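Local coordinates for PF04016 domain protein (Desulfitobacterium hafniense, PDB 3L5O) that is of unknown function but may take part in heavy-metal chelation, its enolase-like and Rossmann-like folds combining to form a possible active site, at residues I31-L36 / P78-A83; L36-V41 / I49-G54. All coordinates share one frame; numbering follows the deposited sequence.

How the contacts relate
From helix 22-29 the chain runs through 31-36 straight into 36-41, so L36 belongs to both contacts, and one loop is closed within another over fewer than sixty residues. Contact 2 closes first: strand 39-42 turns back into strand 46-51, making the hairpin that begins a three-stranded antiparallel sheet. Contact 1 closes the wider loop, returning helix 79-83 to the linker ahead of that hairpin, and contact 2 lies wholly within it. The centres are about 10 Å apart, and L79 joins them, packing on F35, I49 and S51.

Contact 1 of 2, residues I31-L36 / P78-A83; sequences IPEDFL and PLRVAA
I31 lies in the linker after helix 22-29, which packs along helix 79-83 and ties it to the three-stranded antiparallel sheet, in what is probably the enolase-like part of the protein. Its CD1 reaches the CB of A83 at 3.8 Å, while CB and CG2 lie along the aliphatic base of R80, the two side chains running past one another in opposite directions. With CG anti to the backbone N (chi1 -171°), R80 extends before bending at chi3, which brings NH1 to within 3.1 Å of I31 O.

From P32 to F35 the chain makes a type I beta turn. A water in its mouth donates to P32 O and F35 O and accepts from R80 N, so an amide of the first helical turn is satisfied through solvent. E33 meets the same arginine: its CG lies against NH2 of R80, and the carboxylate and guanidinium planes are only 14° apart, although the salt bridge from OE1 to NH2 is long. Replacing R80 by an alanine would probably leave the E33 carboxylate without this distant countercharge and open a gap beside I31 O, where CD and NH1 now lie.

F35 provides the direct backbone link, its O accepting from L79 N at 2.6 Å in a nearly straight bond (166°). The same oxygen receives a CA-H...O contact from P78, the N-cap residue. The F35 ring leads away and stacks edge-to-face with Y104 of helix 91-105, a helix that also packs against L79. Finally, L36 forms a single bridge with P78, where its CD2 rests 4.0 Å from P78 CA.

Contact 2 of 2, residues L36-V41 / I49-G54; sequences LVDELV and IRSGNG
R50 O is gripped by two successive amides, D38 N at 2.8 Å and E39 N at 3.3 Å, and this shared acceptor marks a classic beta bulge in the hairpin of strands 39-42 and 46-51, the first two strands of a three-stranded antiparallel sheet that is probably part of the enolase-like fold. The D38 amide approaches nearly along the C=O axis, whereas that of E39 comes in 18° off the carbonyl plane. The reciprocal bond, R50 N to E39 O, completes the hydrogen-bonded pair; next to it L40 faces I49 in the non-hydrogen-bonded pair.

The bulge places two acidic side chains around one arginine. E39 OE1 sits at the edge of the R50 guanidinium, in its plane, and forms a salt bridge with NE at 3.2 Å through its anti lone pair; the carboxylate itself is turned 57° from that plane. R50 NH1 donates to G52 O, so bonds at two nitrogens restrict rotation of the group. D38 comes over one guanidinium face with its CB, and its carboxylate goes elsewhere: OD2 accepts G52 N at 2.9 Å in an almost straight bond (176°), tying the bulge to the type II' turn from S51 to G54.

Ahead of the bulge, L36 O accepts the S51 hydroxyl, OG, over 2.7 Å. On the face opposite R50, the I49 side chain packs against helices 79-83 and 91-105, on L79 and I96. F248 of helix 244-251 packs on E39 and R50. I49 also touches V37, CG2 to CG1, but its closest side-chain carbon contact across the hairpin is CG1 to L40 CD1, 3.4 Å, tighter than usual van der Waals packing.

Contact 1 of 2, residues I31-L36 / P78-A83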
loop_
_atom_site.group_PDB
_atom_site.type_symbol
_atom_site.label_atom_id
_atom_site.label_comp_id
_atom_site.label_asym_id
_atom_site.label_seq_id
_atom_site.Cartn_x
_atom_site.Cartn_y
_atom_site.Cartn_z
ATOM N N ILE A 31 10.728 8.387 9.619
ATOM C CA ILE A 31 10.959 9.471 8.662
ATOM C C ILE A 31 11.815 10.588 9.301
ATOM O O ILE A 31 11.414 11.193 10.284
ATOM C CB ILE A 31 9.606 10.054 8.125
ATOM C CG1 ILE A 31 8.728 8.962 7.496
ATOM C CG2 ILE A 31 9.844 11.162 7.066
ATOM C CD1 ILE A 31 7.298 9.405 7.222
ATOM N N PRO A 32 12.983 10.891 8.732
ATOM C CA PRO A 32 13.760 12.042 9.198
ATOM C C PRO A 32 13.039 13.357 8.904
ATOM O O PRO A 32 12.376 13.541 7.868
ATOM C CB PRO A 32 15.067 11.939 8.411
ATOM C CG PRO A 32 15.067 10.479 7.883
ATOM C CD PRO A 32 13.647 10.189 7.619
ATOM N N GLU A 33 13.158 14.263 9.863
ATOM C CA GLU A 33 12.536 15.588 9.799
ATOM C C GLU A 33 12.890 16.449 8.606
ATOM O O GLU A 33 12.097 17.294 8.196
ATOM C CB GLU A 33 12.988 16.387 10.991
ATOM C CG GLU A 33 12.021 16.291 12.106
ATOM C CD GLU A 33 12.378 17.300 13.119
ATOM O OE1 GLU A 33 13.373 17.046 13.799
ATOM O OE2 GLU A 33 11.693 18.341 13.142
ATOM N N ASP A 34 14.106 16.251 8.099
ATOM C CA ASP A 34 14.647 17.036 6.994
ATOM C C ASP A 34 13.768 16.966 5.741
ATOM O O ASP A 34 13.773 17.898 4.933
ATOM C CB ASP A 34 16.056 16.537 6.647
ATOM C CG ASP A 34 17.096 16.857 7.737
ATOM O OD1 ASP A 34 16.771 17.542 8.744
ATOM O OD2 ASP A 34 18.289 16.461 7.658
ATOM N N PHE A 35 13.012 15.876 5.593
ATOM C CA PHE A 35 12.172 15.679 4.412
ATOM C C PHE A 35 10.922 16.537 4.469
ATOM O O PHE A 35 10.152 16.442 5.440
ATOM C CB PHE A 35 11.767 14.212 4.270
ATOM C CG PHE A 35 12.895 13.313 3.866
ATOM C CD1 PHE A 35 13.899 12.979 4.780
ATOM C CD2 PHE A 35 12.981 12.821 2.579
ATOM C CE1 PHE A 35 14.959 12.172 4.413
ATOM C CE2 PHE A 35 14.041 12.013 2.207
ATOM C CZ PHE A 35 15.035 11.694 3.133
ATOM N N LEU A 36 10.687 17.321 3.407
ATOM C CA LEU A 36 9.493 18.178 3.312
ATOM C C LEU A 36 8.539 17.722 2.256
ATOM O O LEU A 36 8.931 16.976 1.352
ATOM C CB LEU A 36 9.899 19.631 3.011
ATOM C CG LEU A 36 11.025 20.222 3.850
ATOM C CD1 LEU A 36 11.383 21.610 3.344
ATOM C CD2 LEU A 36 10.628 20.287 5.319
ATOM N N PRO A 78 7.180 19.424 7.255
ATOM C CA PRO A 78 7.874 18.144 7.308
ATOM C C PRO A 78 6.996 17.008 6.877
ATOM O O PRO A 78 5.829 16.866 7.261
ATOM C CB PRO A 78 8.255 18.009 8.789
ATOM C CG PRO A 78 8.411 19.401 9.229
ATOM C CD PRO A 78 7.303 20.158 8.528
ATOM N N LEU A 79 7.593 16.162 6.060
ATOM C CA LEU A 79 6.974 14.949 5.621
ATOM C C LEU A 79 6.474 14.115 6.798
ATOM O O LEU A 79 5.410 13.490 6.732
ATOM C CB LEU A 79 8.007 14.171 4.803
ATOM C CG LEU A 79 7.562 13.250 3.697
ATOM C CD1 LEU A 79 6.738 14.014 2.639
ATOM C CD2 LEU A 79 8.807 12.617 3.089
ATOM N N ARG A 80 7.218 14.105 7.892
ATOM C CA ARG A 80 6.793 13.309 9.038
ATOM C C ARG A 80 5.550 13.880 9.721
ATOM O O ARG A 80 4.768 13.137 10.308
ATOM C CB ARG A 80 7.918 13.160 10.040
ATOM C CG ARG A 80 7.563 12.166 11.114
ATOM C CD ARG A 80 8.704 11.792 12.009
ATOM N NE ARG A 80 9.257 12.927 12.727
ATOM C CZ ARG A 80 10.432 12.897 13.336
ATOM N NH1 ARG A 80 11.182 11.794 13.290
ATOM N NH2 ARG A 80 10.865 13.965 13.995
ATOM N N VAL A 81 5.378 15.197 9.653
ATOM C CA VAL A 81 4.182 15.846 10.206
ATOM C C VAL A 81 2.954 15.490 9.328
ATOM O O VAL A 81 1.930 15.046 9.834
ATOM C CB VAL A 81 4.374 17.368 10.372
ATOM C CG1 VAL A 81 3.083 18.027 10.817
ATOM C CG2 VAL A 81 5.471 17.660 11.396
ATOM N N ALA A 82 3.083 15.680 8.026
ATOM C CA ALA A 82 2.072 15.264 7.064
ATOM C C ALA A 82 1.716 13.744 7.152
ATOM O O ALA A 82 0.585 13.383 6.944
ATOM C CB ALA A 82 2.527 15.578 5.655
ATOM N N ALA A 83 2.691 12.890 7.470
ATOM C CA ALA A 83 2.480 11.453 7.613
ATOM C C ALA A 83 1.508 11.133 8.750
ATOM O O ALA A 83 0.833 10.132 8.683
ATOM C CB ALA A 83 3.803 10.716 7.823
HETATM O O HOH W 1 10.098 14.764 7.731
#

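Contact 2 of 2, residues L36-V41 / I49-G54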
loop_
_atom_site.group_PDB
_atom_site.type_symbol
_atom_site.label_atom_id
_atom_site.label_comp_id
_atom_site.label_asym_id
_atom_site.label_seq_id
_atom_site.Cartn_x
_atom_site.Cartn_y
_atom_site.Cartn_z
ATOM N N LEU A 36 10.687 17.321 3.407
ATOM C CA LEU A 36 9.493 18.178 3.312
ATOM C C LEU A 36 8.539 17.722 2.256
ATOM O O LEU A 36 8.931 16.976 1.352
ATOM C CB LEU A 36 9.899 19.631 3.011
ATOM C CG LEU A 36 11.025 20.222 3.850
ATOM C CD1 LEU A 36 11.383 21.610 3.344
ATOM C CD2 LEU A 36 10.628 20.287 5.319
ATOM N N VAL A 37 7.264 18.107 2.415
ATOM C CA VAL A 37 6.237 17.946 1.379
ATOM C C VAL A 37 6.527 19.040 0.367
ATOM O O VAL A 37 6.265 20.217 0.636
ATOM C CB VAL A 37 4.799 18.150 1.959
ATOM C CG1 VAL A 37 3.729 18.006 0.883
ATOM C CG2 VAL A 37 4.515 17.170 3.104
ATOM N N ASP A 38 7.147 18.686 -0.756
ATOM C CA ASP A 38 7.503 19.697 -1.778
ATOM C C ASP A 38 6.429 19.884 -2.861
ATOM O O ASP A 38 6.386 20.911 -3.542
ATOM C CB ASP A 38 8.867 19.374 -2.400
ATOM C CG ASP A 38 9.974 19.460 -1.382
ATOM O OD1 ASP A 38 10.007 20.476 -0.642
ATOM O OD2 ASP A 38 10.812 18.559 -1.209
ATOM N N GLU A 39 5.585 18.880 -3.004
ATOM C CA GLU A 39 4.533 18.873 -4.017
ATOM C C GLU A 39 3.478 17.884 -3.569
ATOM O O GLU A 39 3.807 16.848 -3.013
ATOM C CB GLU A 39 5.122 18.474 -5.378
ATOM C CG GLU A 39 4.599 19.267 -6.572
ATOM C CD GLU A 39 4.952 18.635 -7.930
ATOM O OE1 GLU A 39 5.990 17.928 -8.043
ATOM O OE2 GLU A 39 4.169 18.836 -8.893
ATOM N N LEU A 40 2.211 18.175 -3.849
ATOM C CA LEU A 40 1.106 17.352 -3.394
ATOM C C LEU A 40 -0.104 17.536 -4.307
ATOM O O LEU A 40 -0.563 18.654 -4.506
ATOM C CB LEU A 40 0.720 17.707 -1.952
ATOM C CG LEU A 40 -0.616 17.168 -1.419
ATOM C CD1 LEU A 40 -0.751 15.662 -1.485
ATOM C CD2 LEU A 40 -0.778 17.622 0.016
ATOM N N VAL A 41 -0.592 16.433 -4.866
ATOM C CA VAL A 41 -1.827 16.437 -5.649
ATOM C C VAL A 41 -2.767 15.346 -5.142
ATOM O O VAL A 41 -2.345 14.221 -4.862
ATOM C CB VAL A 41 -1.563 16.242 -7.156
ATOM C CG1 VAL A 41 -2.887 16.090 -7.918
ATOM C CG2 VAL A 41 -0.763 17.407 -7.709
ATOM N N ILE A 49 2.521 12.650 -3.273
ATOM C CA ILE A 49 3.441 13.605 -2.680
ATOM C C ILE A 49 4.852 13.379 -3.206
ATOM O O ILE A 49 5.287 12.261 -3.332
ATOM C CB ILE A 49 3.401 13.470 -1.132
ATOM C CG1 ILE A 49 2.027 13.917 -0.630
ATOM C CG2 ILE A 49 4.521 14.238 -0.473
ATOM C CD1 ILE A 49 1.927 14.126 0.855
ATOM N N ARG A 50 5.540 14.475 -3.518
ATOM C CA ARG A 50 6.983 14.512 -3.746
ATOM C C ARG A 50 7.685 15.145 -2.567
ATOM O O ARG A 50 7.259 16.185 -2.098
ATOM C CB ARG A 50 7.318 15.366 -4.962
ATOM C CG ARG A 50 8.793 15.303 -5.330
ATOM C CD ARG A 50 9.129 15.923 -6.693
ATOM N NE ARG A 50 8.867 17.371 -6.747
ATOM C CZ ARG A 50 9.602 18.310 -6.184
ATOM N NH1 ARG A 50 10.678 18.000 -5.474
ATOM N NH2 ARG A 50 9.252 19.588 -6.316
ATOM N N SER A 51 8.760 14.508 -2.102
ATOM C CA SER A 51 9.726 15.112 -1.184
ATOM C C SER A 51 11.084 14.900 -1.830
ATOM O O SER A 51 11.511 13.752 -1.945
ATOM C CB SER A 51 9.724 14.419 0.193
ATOM O OG SER A 51 10.697 14.997 1.074
ATOM N N GLY A 52 11.751 15.997 -2.227
ATOM C CA GLY A 52 12.926 15.926 -3.082
ATOM C C GLY A 52 12.756 15.124 -4.367
ATOM O O GLY A 52 11.903 15.432 -5.199
ATOM N N ASN A 53 13.579 14.090 -4.518
ATOM C CA ASN A 53 13.514 13.135 -5.640
ATOM C C ASN A 53 12.544 11.936 -5.434
ATOM O O ASN A 53 12.385 11.086 -6.323
ATOM C CB ASN A 53 14.960 12.659 -5.905
ATOM C CG ASN A 53 15.064 11.567 -6.948
ATOM O OD1 ASN A 53 14.635 11.732 -8.091
ATOM N ND2 ASN A 53 15.688 10.449 -6.566
ATOM N N GLY A 54 11.876 11.870 -4.287
ATOM C CA GLY A 54 11.058 10.723 -3.939
ATOM C C GLY A 54 9.579 11.016 -4.083
ATOM O O GLY A 54 9.096 12.085 -3.689
#